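NAD(P)H dehydrogenase (quinone) (Deinococcus radiodurans, PDB 1YDG) catalyses the reduction of quinones to quinols by NADH or NADPH as an FMN-dependent homotetramer of the WrbA family. Local coordinates at residues B[6-12]-B[78-84]; B[43-47]-B[95-99]; B[87-93]-B[133-138]. All blocks are in the same frame, centred on the assembly; numbering follows the deposited sequence.

Contact 1: residues B[6-12]-B[78-84]; sequences PVKLAIV and WAEAIVF
Lys-8 to Val-12 and Ala-81 to Phe-84 are parallel neighbours in the central sheet of a flavodoxin-like fold. Backbone bonds form the seam. Ala-10 bonds through both its N and its O: the N donates to Ala-81 O (3.0 Å), and the O accepts from Val-83 N (2.9 Å). Val-12 N then meets Val-83 O (2.8 Å). At the strand start Lys-8 O takes two donors, Glu-80 N and Ala-81 N. Glu-80 CG stands anti to its carbonyl carbon (chi1 -73°) and the chain runs on extended, which lets OE1 accept from Lys-8 N (2.9 Å) on the anti side.

Apolar side chains meet on both faces of the pair. Ile-11 CD1 rests on Val-83 CB (3.8 Å), and Val-12 lies alongside Phe-84. The Lys-8 side chain crosses the Trp-78 indole at about a right angle. Its CB sits over the six-membered ring, 3.6 Å from the centroid, a CH-pi contact. With an alanine at Trp-78, the Lys-8 methylenes would probably lose the ring face they lie on, and Arg-39 its cation-pi partner.

Strand 37-42 pairs with the other edge of 8-12. Strand 117-124 flanks 81-84. Helix 180-204 covers Ala-81 and Val-83, and helix 95-102 covers Val-12 and Phe-84.

Contact 2: residues B[43-47]-B[95-99]; sequences VRETA and SQMRA
Gln-96 of helix 95-102 reaches across to Glu-45 in the loop that follows strand 37-42. The tight part lies here and at Val-43. Gln-96 NE2 donates to Glu-45 OE1 at 2.9 Å, with an N-H...O angle of 168°. The bond uses the syn lone pair of OE1 and lies close to the amide plane of Gln-96. The carboxylate and amide planes are 78° apart, so the two groups are turned across each other rather than paired flat. The bend of Glu-45 at chi2 (58°) brings its carboxylate back towards the helix, although its CB points away. OE1 also takes Ala-47 N (2.9 Å), on the anti side. Val-43 CG1 presses on Gln-96 O at 3.2 Å, while its CG2 meets Met-97 CE at 3.9 Å.

The link is less direct at the exposed residues Arg-44 and Thr-46. Thr-46 OG1 lies beside Gln-96 CG without bonding to it. A water bridges the backbones, donating to Arg-44 O (2.7 Å) and Gln-96 O (2.8 Å). The Arg-44 side chain leads away to a salt bridge with Glu-70.

Tyr-14 OH and Trp-58 NE1 are hydrogen-bonded to Glu-45 OE2. Four partners therefore grip one carboxylate. The Gln-96 bond ties the loop to the helix, close to the FMN-binding residues Ser-16 and Arg-89. Together the four hold the carboxylate's rotation and would probably stabilise its negative charge.

Contact 3: residues B[87-93]-B[133-138]; sequences PTRFGGA and TTLQTL
Thr-88 and Thr-134 meet through their hydroxyls where a tight beta hairpin abuts helix 131-144 of the flavodoxin-like fold. The hairpin joins strands 81-89 and 92-93 through a type I' turn from Arg-89 to Gly-92. It carries the FMN-binding residues Thr-88, Arg-89 and Phe-90. The two threonine side chains approach at a slant. Thr-88 OG1 donates to Thr-134 OG1 at 2.6 Å. Its chi1 of -165° sets OG1 opposite the backbone N, on the side of the helix. Thr-134 OG1 is also hydrogen-bonded to Gly-130 O, so the hydroxyls form a short chain. CG2 of Thr-134 also faces the hairpin, 3.6 Å from Gly-92 O.

Thr-133 points its OG1 at the turn, 2.9 Å from Gly-91 O. The same OG1 is hydrogen-bonded to Tyr-167 OH of a third subunit. At Gly-91, phi is positive (79°) and CA lies close to Thr-133 OG1.

Further along the helix, Leu-138 CD2 packs on Ala-93 CB at 4.0 Å. A water accepts from Ala-93 N (3.0 Å) and donates to Thr-137 OG1. That hydroxyl in turn donates to Thr-134 O (2.7 Å), an oxygen that Leu-138 N also reaches, from the same face of the carbonyl plane.

Contact 1 is buried sheet pairing and touches no other subunit. Contact 3 is also buried, but lies at the other end of strand 81-89, beside the FMN site and subunit interfaces. Contact 2 is only partly buried. Backbone bonds with aliphatic and aromatic packing hold contact 1. Contact 2 depends on a carboxylate and an amide, and contact 3 on threonine hydroxyls. Val-12 and Phe-84 of contact 1 pack against Val-43 and Met-97 of contact 2. Strand 92-93 leads directly into helix 95-102, and Arg-98 of contact 2 lies against Ala-93 of contact 3. Contacts 2 and 3 both meet the second subunit.

Contact 1: residues B[6-12]-B[78-84]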
loop_
_atom_site.group_PDB
_atom_site.type_symbol
_atom_site.label_atom_id
_atom_site.label_comp_id
_atom_site.label_asym_id
_atom_site.label_seq_id
_atom_site.Cartn_x
_atom_site.Cartn_y
_atom_site.Cartn_z
ATOM N N PRO B 6 21.293 26.520 -10.678
ATOM C CA PRO B 6 21.060 25.622 -9.559
ATOM C C PRO B 6 19.725 24.880 -9.708
ATOM O O PRO B 6 18.753 25.443 -10.213
ATOM C CB PRO B 6 21.033 26.564 -8.354
ATOM C CG PRO B 6 21.796 27.790 -8.807
ATOM C CD PRO B 6 21.460 27.918 -10.255
ATOM N N VAL B 7 19.708 23.620 -9.281
ATOM C CA VAL B 7 18.467 22.847 -9.172
ATOM C C VAL B 7 17.456 23.600 -8.311
ATOM O O VAL B 7 17.796 24.131 -7.254
ATOM C CB VAL B 7 18.732 21.448 -8.543
ATOM C CG1 VAL B 7 17.421 20.732 -8.177
ATOM C CG2 VAL B 7 19.529 20.592 -9.494
ATOM N N LYS B 8 16.210 23.642 -8.764
ATOM C CA LYS B 8 15.149 24.316 -8.011
ATOM C C LYS B 8 14.430 23.283 -7.155
ATOM O O LYS B 8 13.795 22.370 -7.694
ATOM C CB LYS B 8 14.169 24.988 -8.962
ATOM C CG LYS B 8 14.777 26.142 -9.751
ATOM C CD LYS B 8 13.975 26.439 -11.009
ATOM C CE LYS B 8 14.549 27.652 -11.789
ATOM N NZ LYS B 8 16.041 27.651 -11.870
ATOM N N LEU B 9 14.536 23.448 -5.834
ATOM C CA LEU B 9 14.058 22.479 -4.871
ATOM C C LEU B 9 13.007 23.118 -4.009
ATOM O O LEU B 9 13.287 24.106 -3.348
ATOM C CB LEU B 9 15.222 21.993 -3.987
ATOM C CG LEU B 9 14.901 21.103 -2.793
ATOM C CD1 LEU B 9 14.379 19.712 -3.205
ATOM C CD2 LEU B 9 16.113 20.963 -1.832
ATOM N N ALA B 10 11.807 22.544 -4.016
ATOM C CA ALA B 10 10.716 22.951 -3.132
ATOM C C ALA B 10 10.510 21.904 -2.055
ATOM O O ALA B 10 10.248 20.733 -2.368
ATOM C CB ALA B 10 9.430 23.118 -3.916
ATOM N N ILE B 11 10.606 22.334 -0.797
ATOM C CA ILE B 11 10.264 21.506 0.367
ATOM C C ILE B 11 8.902 21.970 0.836
ATOM O O ILE B 11 8.779 23.089 1.348
ATOM C CB ILE B 11 11.267 21.679 1.531
ATOM C CG1 ILE B 11 12.730 21.585 1.061
ATOM C CG2 ILE B 11 10.990 20.680 2.648
ATOM C CD1 ILE B 11 13.087 20.316 0.380
ATOM N N VAL B 12 7.883 21.135 0.629
ATOM C CA VAL B 12 6.502 21.436 1.015
ATOM C C VAL B 12 6.154 20.515 2.185
ATOM O O VAL B 12 6.228 19.274 2.071
ATOM C CB VAL B 12 5.495 21.210 -0.140
ATOM C CG1 VAL B 12 4.074 21.522 0.312
ATOM C CG2 VAL B 12 5.857 22.046 -1.338
ATOM N N TRP B 78 7.406 25.666 -10.551
ATOM C CA TRP B 78 8.755 26.206 -10.482
ATOM C C TRP B 78 9.809 25.131 -10.200
ATOM O O TRP B 78 10.883 25.148 -10.809
ATOM C CB TRP B 78 8.834 27.308 -9.409
ATOM C CG TRP B 78 10.218 27.769 -9.064
ATOM C CD1 TRP B 78 10.975 28.647 -9.751
ATOM C CD2 TRP B 78 11.007 27.345 -7.942
ATOM N NE1 TRP B 78 12.198 28.810 -9.133
ATOM C CE2 TRP B 78 12.230 28.034 -8.009
ATOM C CE3 TRP B 78 10.787 26.453 -6.876
ATOM C CZ2 TRP B 78 13.236 27.860 -7.070
ATOM C CZ3 TRP B 78 11.779 26.289 -5.950
ATOM C CH2 TRP B 78 12.998 26.975 -6.052
ATOM N N ALA B 79 9.503 24.226 -9.272
ATOM C CA ALA B 79 10.460 23.234 -8.799
ATOM C C ALA B 79 10.874 22.252 -9.893
ATOM O O ALA B 79 10.118 21.919 -10.791
ATOM C CB ALA B 79 9.897 22.468 -7.596
ATOM N N GLU B 80 12.107 21.804 -9.800
ATOM C CA GLU B 80 12.557 20.679 -10.589
ATOM C C GLU B 80 12.626 19.451 -9.694
ATOM O O GLU B 80 12.553 18.325 -10.175
ATOM C CB GLU B 80 13.896 21.014 -11.202
ATOM C CG GLU B 80 13.772 22.011 -12.323
ATOM C CD GLU B 80 15.009 22.845 -12.545
ATOM O OE1 GLU B 80 15.791 23.051 -11.608
ATOM O OE2 GLU B 80 15.202 23.305 -13.682
ATOM N N ALA B 81 12.756 19.688 -8.389
ATOM C CA ALA B 81 12.806 18.637 -7.398
ATOM C C ALA B 81 11.855 18.974 -6.269
ATOM O O ALA B 81 11.896 20.067 -5.738
ATOM C CB ALA B 81 14.233 18.485 -6.886
ATOM N N ILE B 82 10.994 18.029 -5.904
ATOM C CA ILE B 82 10.004 18.229 -4.859
ATOM C C ILE B 82 10.167 17.281 -3.684
ATOM O O ILE B 82 10.327 16.071 -3.868
ATOM C CB ILE B 82 8.579 18.009 -5.425
ATOM C CG1 ILE B 82 8.265 19.078 -6.474
ATOM C CG2 ILE B 82 7.546 17.991 -4.281
ATOM C CD1 ILE B 82 7.193 18.683 -7.516
ATOM N N VAL B 83 10.090 17.824 -2.473
ATOM C CA VAL B 83 9.951 16.994 -1.281
ATOM C C VAL B 83 8.669 17.373 -0.575
ATOM O O VAL B 83 8.429 18.562 -0.354
ATOM C CB VAL B 83 11.144 17.157 -0.283
ATOM C CG1 VAL B 83 10.913 16.381 1.007
ATOM C CG2 VAL B 83 12.473 16.757 -0.915
ATOM N N PHE B 84 7.879 16.344 -0.212
ATOM C CA PHE B 84 6.673 16.457 0.633
ATOM C C PHE B 84 6.912 15.809 1.999
ATOM O O PHE B 84 7.422 14.678 2.084
ATOM C CB PHE B 84 5.490 15.706 -0.015
ATOM C CG PHE B 84 4.725 16.499 -1.030
ATOM C CD1 PHE B 84 5.248 17.663 -1.594
ATOM C CD2 PHE B 84 3.499 16.052 -1.465
ATOM C CE1 PHE B 84 4.531 18.379 -2.557
ATOM C CE2 PHE B 84 2.779 16.767 -2.426
ATOM C CZ PHE B 84 3.297 17.915 -2.966
HETATM O O HOH W 1 17.764 24.900 -12.340
#

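Contact 2: residues B[43-47]-B[95-99]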
loop_
_atom_site.group_PDB
_atom_site.type_symbol
_atom_site.label_atom_id
_atom_site.label_comp_id
_atom_site.label_asym_id
_atom_site.label_seq_id
_atom_site.Cartn_x
_atom_site.Cartn_y
_atom_site.Cartn_z
ATOM N N VAL B 43 2.433 24.083 4.381
ATOM C CA VAL B 43 1.095 23.779 3.925
ATOM C C VAL B 43 0.087 24.574 4.769
ATOM O O VAL B 43 0.112 24.539 5.997
ATOM C CB VAL B 43 0.798 22.244 4.003
ATOM C CG1 VAL B 43 -0.672 21.949 3.770
ATOM C CG2 VAL B 43 1.653 21.459 3.005
ATOM N N ARG B 44 -0.830 25.235 4.084
ATOM C CA ARG B 44 -1.907 25.986 4.723
ATOM C C ARG B 44 -2.628 25.169 5.787
ATOM O O ARG B 44 -3.015 24.005 5.570
ATOM C CB ARG B 44 -2.937 26.471 3.697
ATOM C CG ARG B 44 -3.974 27.393 4.296
ATOM C CD ARG B 44 -5.084 27.758 3.344
ATOM N NE ARG B 44 -4.609 28.722 2.359
ATOM C CZ ARG B 44 -5.397 29.508 1.622
ATOM N NH1 ARG B 44 -6.728 29.439 1.725
ATOM N NH2 ARG B 44 -4.847 30.361 0.751
ATOM N N GLU B 45 -2.808 25.816 6.932
ATOM C CA GLU B 45 -3.494 25.242 8.061
ATOM C C GLU B 45 -4.985 25.420 7.871
ATOM O O GLU B 45 -5.475 26.531 7.655
ATOM C CB GLU B 45 -3.019 25.929 9.354
ATOM C CG GLU B 45 -3.687 25.441 10.593
ATOM C CD GLU B 45 -3.487 23.954 10.775
ATOM O OE1 GLU B 45 -4.413 23.196 10.432
ATOM O OE2 GLU B 45 -2.388 23.566 11.190
ATOM N N THR B 46 -5.716 24.319 7.935
ATOM C CA THR B 46 -7.161 24.352 7.803
ATOM C C THR B 46 -7.899 24.205 9.135
ATOM O O THR B 46 -9.099 24.499 9.204
ATOM C CB THR B 46 -7.636 23.234 6.862
ATOM O OG1 THR B 46 -7.211 21.976 7.388
ATOM C CG2 THR B 46 -7.031 23.411 5.473
ATOM N N ALA B 47 -7.215 23.730 10.178
ATOM C CA ALA B 47 -7.877 23.497 11.476
ATOM C C ALA B 47 -8.595 24.741 11.986
ATOM O O ALA B 47 -8.077 25.847 11.849
ATOM C CB ALA B 47 -6.887 23.024 12.506
ATOM N N SER B 95 -5.093 15.714 6.403
ATOM C CA SER B 95 -6.039 16.376 5.507
ATOM C C SER B 95 -5.470 17.691 4.967
ATOM O O SER B 95 -5.765 18.073 3.842
ATOM C CB SER B 95 -7.386 16.627 6.199
ATOM O OG SER B 95 -7.229 17.444 7.339
ATOM N N GLN B 96 -4.618 18.356 5.744
ATOM C CA GLN B 96 -4.063 19.639 5.325
ATOM C C GLN B 96 -3.161 19.424 4.100
ATOM O O GLN B 96 -3.229 20.171 3.112
ATOM C CB GLN B 96 -3.303 20.317 6.480
ATOM C CG GLN B 96 -4.190 20.806 7.637
ATOM C CD GLN B 96 -4.314 19.812 8.800
ATOM O OE1 GLN B 96 -4.196 18.595 8.613
ATOM N NE2 GLN B 96 -4.543 20.338 10.009
ATOM N N MET B 97 -2.339 18.379 4.149
ATOM C CA MET B 97 -1.500 18.033 3.029
ATOM C C MET B 97 -2.367 17.577 1.860
ATOM O O MET B 97 -2.175 18.032 0.737
ATOM C CB MET B 97 -0.484 16.960 3.423
ATOM C CG MET B 97 0.357 16.399 2.259
ATOM S SD MET B 97 1.410 17.580 1.423
ATOM C CE MET B 97 2.829 17.784 2.483
ATOM N N ARG B 98 -3.331 16.698 2.112
ATOM C CA ARG B 98 -4.237 16.283 1.026
ATOM C C ARG B 98 -4.996 17.476 0.426
ATOM O O ARG B 98 -5.251 17.489 -0.758
ATOM C CB ARG B 98 -5.236 15.226 1.473
ATOM C CG ARG B 98 -4.631 13.910 1.983
ATOM C CD ARG B 98 -3.597 13.280 1.076
ATOM N NE ARG B 98 -4.079 13.036 -0.286
ATOM C CZ ARG B 98 -3.466 12.265 -1.185
ATOM N NH1 ARG B 98 -2.347 11.607 -0.877
ATOM N NH2 ARG B 98 -3.984 12.129 -2.398
ATOM N N ALA B 99 -5.396 18.442 1.246
ATOM C CA ALA B 99 -6.083 19.631 0.725
ATOM C C ALA B 99 -5.204 20.356 -0.269
ATOM O O ALA B 99 -5.692 20.786 -1.308
ATOM C CB ALA B 99 -6.496 20.561 1.840
HETATM O O HOH W 2 -3.888 22.891 3.303
#

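Contact 3: residues B[87-93]-B[133-138]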
loop_
_atom_site.group_PDB
_atom_site.type_symbol
_atom_site.label_atom_id
_atom_site.label_comp_id
_atom_site.label_asym_id
_atom_site.label_seq_id
_atom_site.Cartn_x
_atom_site.Cartn_y
_atom_site.Cartn_z
ATOM N N PRO B 87 3.141 14.779 8.862
ATOM C CA PRO B 87 2.976 13.788 9.926
ATOM C C PRO B 87 1.917 12.788 9.508
ATOM O O PRO B 87 1.069 13.082 8.657
ATOM C CB PRO B 87 2.518 14.602 11.141
ATOM C CG PRO B 87 2.073 15.932 10.603
ATOM C CD PRO B 87 2.646 16.116 9.242
ATOM N N THR B 88 1.978 11.594 10.068
ATOM C CA THR B 88 0.952 10.600 9.776
ATOM C C THR B 88 -0.330 10.915 10.513
ATOM O O THR B 88 -0.283 11.384 11.650
ATOM C CB THR B 88 1.396 9.187 10.158
ATOM O OG1 THR B 88 0.515 8.241 9.548
ATOM C CG2 THR B 88 1.321 8.986 11.659
ATOM N N ARG B 89 -1.466 10.700 9.843
ATOM C CA ARG B 89 -2.779 10.602 10.489
ATOM C C ARG B 89 -3.404 9.266 10.119
ATOM O O ARG B 89 -3.828 9.083 8.987
ATOM C CB ARG B 89 -3.749 11.685 9.999
ATOM C CG ARG B 89 -3.366 13.089 10.322
ATOM C CD ARG B 89 -3.530 13.429 11.783
ATOM N NE ARG B 89 -3.157 14.822 11.989
ATOM C CZ ARG B 89 -1.963 15.247 12.394
ATOM N NH1 ARG B 89 -0.976 14.402 12.691
ATOM N NH2 ARG B 89 -1.765 16.545 12.514
ATOM N N PHE B 90 -3.498 8.351 11.075
ATOM C CA PHE B 90 -4.018 6.993 10.831
ATOM C C PHE B 90 -3.413 6.357 9.570
ATOM O O PHE B 90 -4.132 5.789 8.738
ATOM C CB PHE B 90 -5.553 6.991 10.738
ATOM C CG PHE B 90 -6.257 7.683 11.903
ATOM C CD1 PHE B 90 -6.134 7.199 13.184
ATOM C CD2 PHE B 90 -7.009 8.829 11.694
ATOM C CE1 PHE B 90 -6.771 7.824 14.250
ATOM C CE2 PHE B 90 -7.655 9.472 12.755
ATOM C CZ PHE B 90 -7.534 8.967 14.032
ATOM N N GLY B 91 -2.111 6.504 9.399
ATOM C CA GLY B 91 -1.405 5.831 8.302
ATOM C C GLY B 91 -1.532 6.469 6.934
ATOM O O GLY B 91 -1.101 5.875 5.941
ATOM N N GLY B 92 -2.119 7.666 6.882
ATOM C CA GLY B 92 -2.171 8.488 5.678
ATOM C C GLY B 92 -1.611 9.871 5.983
ATOM O O GLY B 92 -1.195 10.163 7.107
ATOM N N ALA B 93 -1.549 10.723 4.976
ATOM C CA ALA B 93 -1.123 12.086 5.212
ATOM C C ALA B 93 -2.255 12.877 5.896
ATOM O O ALA B 93 -3.401 12.477 5.877
ATOM C CB ALA B 93 -0.700 12.740 3.906
ATOM N N THR B 133 3.270 3.635 5.593
ATOM C CA THR B 133 2.115 3.740 4.734
ATOM C C THR B 133 1.903 5.216 4.318
ATOM O O THR B 133 1.493 5.472 3.187
ATOM C CB THR B 133 0.874 3.062 5.319
ATOM O OG1 THR B 133 0.555 3.632 6.594
ATOM C CG2 THR B 133 1.117 1.532 5.484
ATOM N N THR B 134 2.246 6.166 5.193
ATOM C CA THR B 134 2.055 7.595 4.890
ATOM C C THR B 134 2.942 7.966 3.740
ATOM O O THR B 134 2.497 8.636 2.813
ATOM C CB THR B 134 2.372 8.507 6.083
ATOM O OG1 THR B 134 1.517 8.171 7.185
ATOM C CG2 THR B 134 2.174 9.981 5.729
ATOM N N LEU B 135 4.195 7.509 3.781
ATOM C CA LEU B 135 5.116 7.742 2.683
ATOM C C LEU B 135 4.596 7.094 1.390
ATOM O O LEU B 135 4.565 7.730 0.329
ATOM C CB LEU B 135 6.498 7.207 3.031
ATOM C CG LEU B 135 7.149 7.870 4.249
ATOM C CD1 LEU B 135 8.361 7.091 4.688
ATOM C CD2 LEU B 135 7.533 9.325 3.925
ATOM N N GLN B 136 4.196 5.835 1.477
ATOM C CA GLN B 136 3.645 5.120 0.333
ATOM C C GLN B 136 2.505 5.891 -0.343
ATOM O O GLN B 136 2.490 6.033 -1.561
ATOM C CB GLN B 136 3.131 3.750 0.756
ATOM C CG GLN B 136 2.370 2.994 -0.347
ATOM C CD GLN B 136 1.855 1.606 0.121
ATOM O OE1 GLN B 136 0.913 1.500 0.922
ATOM N NE2 GLN B 136 2.456 0.560 -0.406
ATOM N N THR B 137 1.546 6.367 0.441
ATOM C CA THR B 137 0.413 7.104 -0.134
ATOM C C THR B 137 0.888 8.351 -0.879
ATOM O O THR B 137 0.318 8.731 -1.909
ATOM C CB THR B 137 -0.627 7.511 0.914
ATOM O OG1 THR B 137 -0.044 8.407 1.864
ATOM C CG2 THR B 137 -1.153 6.308 1.653
ATOM N N LEU B 138 1.948 8.968 -0.374
ATOM C CA LEU B 138 2.511 10.170 -1.004
ATOM C C LEU B 138 3.233 9.857 -2.315
ATOM O O LEU B 138 3.107 10.606 -3.299
ATOM C CB LEU B 138 3.435 10.896 -0.021
ATOM C CG LEU B 138 2.718 11.555 1.168
ATOM C CD1 LEU B 138 3.733 12.142 2.140
ATOM C CD2 LEU B 138 1.707 12.648 0.716
HETATM O O HOH W 3 -1.751 10.285 1.971
#